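Local coordinates for protein Cfl (Pectobacterium brasiliense, PDB 7A9J) that probably activates carboxylic acids with ATP as a coronafacic acid ligase of the AMP-binding enzyme family, and is seen here with a bicyclic keto acid bound, at residues P229-W241 with P276-I289. The protein carries 1 engineered substitution. Numbering follows the deposited sequence.
Sequences PAILSLVDLISPW and PAWIAGTPSNFHKI. With R4Z (6-ethyl-1-oxidanylidene-indene-4-carboxylic acid), chain B.
Pro276 lays its ring beside Leu232, its CG 4.0 Å from Leu232 CD2. Just ahead of the strand, Ala277 N makes a 2.9 Å bond to Ala230 O, and the parallel pairing of strands 230-233 and 278-281 then runs from Ile231 and Trp278 to Ser233 and Ala280. Trp278 returns its own O to Leu232 N, while its indole swings over to Ile231, whose CG2 sits 3.7 Å from Trp278 CE3. With CG anti to the backbone N (chi1 -174°), the indole reaches forward along the strand, so that CE3 and CZ3 also come close to Leu232 O. On the other face, Ile279 CG2 touches Leu232 CD2 and Leu234 CD1. Ala280 grips the first strand twice, N to Leu232 O and O to Leu234 N. Its CB, back on the Trp278 face, lies 3.7 Å from Trp241 CH2. Gly281 then brings its O to the edge of the Trp241 indole, near the ring plane, while R4Z C03 lies 3.7 Å above one face of that ring. One tryptophan thus joins the end of the strand pair to a wall of the ligand pocket, to which Pro240 also belongs, its CB against the ligand's ethyl group (C14).

Thr282 caps the following helix: its OG1 accepts from Asn285 N, and Asn285 OD1 takes Thr282 N in return, on a lone pair, a capping box. The same amide runs alongside Leu234 in the opposing direction, OD1 3.6 Å from Leu234 CB, and its ND2 donates to a water that donates in turn to Leu234 O.

The pair belongs to the parallel core of the AMP-binding domain, with strand 255-257 hydrogen-bonded beyond 230-233 and strand 306-311 beyond 278-281; Ile245 of helix 240-251 packs on Ile231, Trp278 and Ala280, and Leu271 of helix 267-274 on Leu232, Pro276 and Ile279.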
loop_
_atom_site.group_PDB
_atom_site.type_symbol
_atom_site.label_atom_id
_atom_site.label_comp_id
_atom_site.label_asym_id
_atom_site.label_seq_id
_atom_site.Cartn_x
_atom_site.Cartn_y
_atom_site.Cartn_z
ATOM N N PRO A 229 10.002 -15.790 11.742
ATOM C CA PRO A 229 10.023 -14.600 10.862
ATOM C C PRO A 229 9.251 -13.458 11.469
ATOM O O PRO A 229 8.148 -13.655 11.978
ATOM C CB PRO A 229 9.333 -15.068 9.567
ATOM C CG PRO A 229 9.450 -16.527 9.575
ATOM C CD PRO A 229 9.369 -16.928 11.044
ATOM N N ALA A 230 9.860 -12.274 11.450
ATOM C CA ALA A 230 9.184 -11.022 11.775
ATOM C C ALA A 230 8.841 -10.282 10.480
ATOM O O ALA A 230 9.669 -10.163 9.577
ATOM C CB ALA A 230 10.062 -10.120 12.653
ATOM N N ILE A 231 7.634 -9.757 10.432
ATOM C CA ILE A 231 7.049 -9.091 9.259
ATOM C C ILE A 231 7.021 -7.618 9.577
ATOM O O ILE A 231 6.531 -7.227 10.639
ATOM C CB ILE A 231 5.627 -9.646 8.984
ATOM C CG1 ILE A 231 5.668 -10.885 8.091
ATOM C CG2 ILE A 231 4.645 -8.596 8.383
ATOM C CD1 ILE A 231 6.780 -11.797 8.291
ATOM N N LEU A 232 7.501 -6.780 8.635
ATOM C CA LEU A 232 7.480 -5.347 8.819
ATOM C C LEU A 232 6.671 -4.735 7.689
ATOM O O LEU A 232 6.895 -5.056 6.507
ATOM C CB LEU A 232 8.892 -4.760 8.791
ATOM C CG LEU A 232 9.037 -3.269 8.668
ATOM C CD1 LEU A 232 8.379 -2.600 9.873
ATOM C CD2 LEU A 232 10.568 -2.878 8.520
ATOM N N SER A 233 5.757 -3.845 8.034
ATOM C CA SER A 233 5.138 -3.015 6.987
ATOM C C SER A 233 5.505 -1.561 7.232
ATOM O O SER A 233 5.220 -1.019 8.314
ATOM C CB SER A 233 3.610 -3.175 6.954
ATOM O OG SER A 233 3.083 -2.252 5.975
ATOM N N LEU A 234 6.118 -0.914 6.210
ATOM C CA LEU A 234 6.500 0.474 6.364
ATOM C C LEU A 234 5.305 1.416 6.187
ATOM O O LEU A 234 5.411 2.601 6.538
ATOM C CB LEU A 234 7.591 0.832 5.342
ATOM C CG LEU A 234 8.858 0.010 5.630
ATOM C CD1 LEU A 234 9.850 0.230 4.511
ATOM C CD2 LEU A 234 9.498 0.444 6.957
ATOM N N VAL A 235 4.179 0.910 5.704
ATOM C CA VAL A 235 2.993 1.748 5.569
ATOM C C VAL A 235 2.328 1.799 6.955
ATOM O O VAL A 235 2.297 0.784 7.622
ATOM C CB VAL A 235 2.067 1.108 4.545
ATOM C CG1 VAL A 235 0.718 1.782 4.596
ATOM C CG2 VAL A 235 2.737 1.241 3.091
ATOM N N ASP A 236 1.845 2.966 7.377
ATOM C CA ASP A 236 1.213 3.068 8.695
ATOM C C ASP A 236 0.179 1.983 8.929
ATOM O O ASP A 236 -0.634 1.649 8.056
ATOM C CB ASP A 236 0.509 4.428 8.894
ATOM C CG ASP A 236 1.419 5.636 8.750
ATOM O OD1 ASP A 236 2.645 5.550 8.978
ATOM O OD2 ASP A 236 0.871 6.709 8.446
ATOM N N LEU A 237 0.144 1.498 10.196
ATOM C CA LEU A 237 -0.806 0.457 10.569
ATOM C C LEU A 237 -2.250 0.950 10.544
ATOM O O LEU A 237 -3.176 0.142 10.520
ATOM C CB LEU A 237 -0.436 -0.075 11.991
ATOM C CG LEU A 237 -1.342 -1.164 12.577
ATOM C CD1 LEU A 237 -1.478 -2.380 11.657
ATOM C CD2 LEU A 237 -0.685 -1.514 13.973
ATOM N N ILE A 238 -2.458 2.257 10.499
ATOM C CA ILE A 238 -3.803 2.804 10.319
ATOM C C ILE A 238 -4.268 2.662 8.872
ATOM O O ILE A 238 -5.445 2.851 8.585
ATOM C CB ILE A 238 -3.782 4.259 10.814
ATOM C CG1 ILE A 238 -5.145 4.715 11.390
ATOM C CG2 ILE A 238 -3.401 5.213 9.706
ATOM C CD1 ILE A 238 -5.597 3.982 12.689
ATOM N N SER A 239 -3.387 2.284 7.982
ATOM C CA SER A 239 -3.770 2.222 6.538
ATOM C C SER A 239 -4.213 0.802 6.159
ATOM O O SER A 239 -3.600 -0.176 6.582
ATOM C CB SER A 239 -2.573 2.629 5.699
ATOM O OG SER A 239 -2.954 2.684 4.318
ATOM N N PRO A 240 -5.267 0.603 5.389
ATOM C CA PRO A 240 -5.788 -0.766 5.133
ATOM C C PRO A 240 -4.797 -1.839 4.669
ATOM O O PRO A 240 -4.876 -2.959 5.158
ATOM C CB PRO A 240 -6.832 -0.521 4.007
ATOM C CG PRO A 240 -7.432 0.762 4.371
ATOM C CD PRO A 240 -6.173 1.640 4.827
ATOM N N TRP A 241 -3.857 -1.542 3.761
ATOM C CA TRP A 241 -2.925 -2.613 3.396
ATOM C C TRP A 241 -2.161 -3.159 4.627
ATOM O O TRP A 241 -1.974 -4.364 4.758
ATOM C CB TRP A 241 -1.928 -2.121 2.357
ATOM C CG TRP A 241 -1.066 -3.205 1.760
ATOM C CD1 TRP A 241 -1.394 -4.524 1.555
ATOM C CD2 TRP A 241 0.250 -3.019 1.252
ATOM N NE1 TRP A 241 -0.318 -5.198 0.964
ATOM C CE2 TRP A 241 0.698 -4.290 0.781
ATOM C CE3 TRP A 241 1.097 -1.904 1.168
ATOM C CZ2 TRP A 241 1.970 -4.477 0.246
ATOM C CZ3 TRP A 241 2.341 -2.073 0.647
ATOM C CH2 TRP A 241 2.775 -3.363 0.216
ATOM N N PRO A 276 14.164 -7.636 10.051
ATOM C CA PRO A 276 12.934 -8.341 9.716
ATOM C C PRO A 276 13.166 -9.307 8.548
ATOM O O PRO A 276 14.095 -9.156 7.744
ATOM C CB PRO A 276 11.974 -7.213 9.325
ATOM C CG PRO A 276 12.889 -6.118 8.826
ATOM C CD PRO A 276 14.104 -6.202 9.683
ATOM N N ALA A 277 12.324 -10.328 8.477
ATOM C CA ALA A 277 12.410 -11.324 7.412
ATOM C C ALA A 277 11.659 -10.887 6.168
ATOM O O ALA A 277 11.911 -11.439 5.083
ATOM C CB ALA A 277 11.819 -12.666 7.864
ATOM N N TRP A 278 10.752 -9.914 6.306
ATOM C CA TRP A 278 9.832 -9.557 5.234
ATOM C C TRP A 278 9.473 -8.102 5.439
ATOM O O TRP A 278 9.197 -7.697 6.583
ATOM C CB TRP A 278 8.605 -10.461 5.302
ATOM C CG TRP A 278 7.604 -10.307 4.163
ATOM C CD1 TRP A 278 7.501 -11.116 3.072
ATOM C CD2 TRP A 278 6.501 -9.421 4.123
ATOM N NE1 TRP A 278 6.401 -10.759 2.331
ATOM C CE2 TRP A 278 5.784 -9.699 2.950
ATOM C CE3 TRP A 278 6.066 -8.370 4.971
ATOM C CZ2 TRP A 278 4.629 -9.007 2.581
ATOM C CZ3 TRP A 278 4.918 -7.651 4.600
ATOM C CH2 TRP A 278 4.193 -7.991 3.424
ATOM N N ILE A 279 9.506 -7.303 4.362
ATOM C CA ILE A 279 9.265 -5.871 4.468
ATOM C C ILE A 279 8.287 -5.502 3.356
ATOM O O ILE A 279 8.614 -5.658 2.162
ATOM C CB ILE A 279 10.554 -5.056 4.273
ATOM C CG1 ILE A 279 11.636 -5.515 5.265
ATOM C CG2 ILE A 279 10.251 -3.572 4.399
ATOM C CD1 ILE A 279 12.968 -4.771 5.035
ATOM N N ALA A 280 7.154 -4.931 3.730
ATOM C CA ALA A 280 6.277 -4.279 2.761
ATOM C C ALA A 280 6.498 -2.773 2.775
ATOM O O ALA A 280 6.803 -2.176 3.801
ATOM C CB ALA A 280 4.800 -4.603 3.070
ATOM N N GLY A 281 6.336 -2.136 1.602
ATOM C CA GLY A 281 6.498 -0.682 1.584
ATOM C C GLY A 281 5.989 -0.146 0.255
ATOM O O GLY A 281 5.644 -0.906 -0.653
ATOM N N THR A 282 5.865 1.174 0.193
ATOM C CA THR A 282 5.669 1.816 -1.144
ATOM C C THR A 282 6.923 1.741 -1.984
ATOM O O THR A 282 8.025 1.536 -1.487
ATOM C CB THR A 282 5.300 3.281 -0.984
ATOM O OG1 THR A 282 6.439 4.001 -0.484
ATOM C CG2 THR A 282 4.066 3.419 -0.089
ATOM N N PRO A 283 6.801 1.992 -3.302
ATOM C CA PRO A 283 8.027 2.087 -4.086
ATOM C C PRO A 283 8.940 3.162 -3.552
ATOM O O PRO A 283 10.182 3.051 -3.571
ATOM C CB PRO A 283 7.504 2.438 -5.503
ATOM C CG PRO A 283 6.220 1.687 -5.583
ATOM C CD PRO A 283 5.605 1.786 -4.119
ATOM N N SER A 284 8.340 4.255 -3.105
ATOM C CA SER A 284 9.129 5.319 -2.523
ATOM C C SER A 284 9.947 4.837 -1.326
ATOM O O SER A 284 11.084 5.293 -1.136
ATOM C CB SER A 284 8.214 6.462 -2.099
ATOM O OG SER A 284 8.985 7.454 -1.456
ATOM N N ASN A 285 9.342 4.012 -0.459
ATOM C CA ASN A 285 10.075 3.459 0.690
ATOM C C ASN A 285 11.356 2.789 0.220
ATOM O O ASN A 285 12.434 3.034 0.759
ATOM C CB ASN A 285 9.230 2.421 1.447
ATOM C CG ASN A 285 8.209 3.028 2.388
ATOM O OD1 ASN A 285 7.036 2.685 2.336
ATOM N ND2 ASN A 285 8.652 3.924 3.277
ATOM N N PHE A 286 11.247 1.926 -0.803
ATOM C CA PHE A 286 12.420 1.166 -1.196
ATOM C C PHE A 286 13.442 2.008 -1.943
ATOM O O PHE A 286 14.650 1.779 -1.809
ATOM C CB PHE A 286 11.963 -0.032 -2.016
ATOM C CG PHE A 286 11.241 -1.033 -1.176
ATOM C CD1 PHE A 286 11.922 -1.718 -0.188
ATOM C CD2 PHE A 286 9.874 -1.223 -1.313
ATOM C CE1 PHE A 286 11.276 -2.639 0.611
ATOM C CE2 PHE A 286 9.201 -2.141 -0.512
ATOM C CZ PHE A 286 9.901 -2.871 0.461
ATOM N N HIS A 287 12.982 2.980 -2.720
ATOM C CA HIS A 287 13.902 3.932 -3.350
ATOM C C HIS A 287 14.756 4.634 -2.305
ATOM O O HIS A 287 15.968 4.822 -2.494
ATOM C CB HIS A 287 13.105 4.958 -4.153
ATOM C CG HIS A 287 12.851 4.554 -5.572
ATOM N ND1 HIS A 287 11.577 4.430 -6.094
ATOM C CD2 HIS A 287 13.700 4.230 -6.578
ATOM C CE1 HIS A 287 11.653 4.031 -7.355
ATOM N NE2 HIS A 287 12.929 3.906 -7.675
ATOM N N LYS A 288 14.132 5.036 -1.192
ATOM C CA LYS A 288 14.874 5.688 -0.118
ATOM C C LYS A 288 15.880 4.740 0.509
ATOM O O LYS A 288 17.009 5.135 0.814
ATOM C CB LYS A 288 13.920 6.192 0.952
ATOM C CG LYS A 288 12.917 7.212 0.428
ATOM C CD LYS A 288 11.705 7.351 1.358
ATOM C CE LYS A 288 11.834 8.576 2.241
ATOM N NZ LYS A 288 10.770 9.577 1.934
ATOM N N ILE A 289 15.489 3.479 0.694
ATOM C CA ILE A 289 16.414 2.512 1.260
ATOM C C ILE A 289 17.639 2.360 0.348
ATOM O O ILE A 289 18.789 2.347 0.812
ATOM C CB ILE A 289 15.642 1.208 1.513
ATOM C CG1 ILE A 289 14.747 1.450 2.763
ATOM C CG2 ILE A 289 16.579 0.058 1.786
ATOM C CD1 ILE A 289 13.727 0.374 3.008
HETATM C C13 R4Z B . -6.334 -2.820 -0.218
HETATM C C15 R4Z B . -4.111 -3.412 -1.287
HETATM C C02 R4Z B . -1.750 -3.860 -2.276
HETATM C C03 R4Z B . -0.556 -3.189 -2.538
HETATM C C04 R4Z B . -0.839 -1.727 -2.188
HETATM C C05 R4Z B . -2.826 -3.103 -1.703
HETATM C C06 R4Z B . -2.344 -1.775 -1.587
HETATM C C07 R4Z B . -3.181 -0.816 -1.029
HETATM C C08 R4Z B . -2.680 0.632 -0.892
HETATM C C11 R4Z B . -4.456 -1.150 -0.577
HETATM C C12 R4Z B . -4.944 -2.459 -0.697
HETATM C C14 R4Z B . -6.359 -2.979 1.330
HETATM O O01 R4Z B . -1.868 -5.032 -2.525
HETATM O O09 R4Z B . -3.331 1.399 -0.133
HETATM O O10 R4Z B . -1.663 1.070 -1.519
HETATM O O HOH W 1 6.688 4.658 5.528
#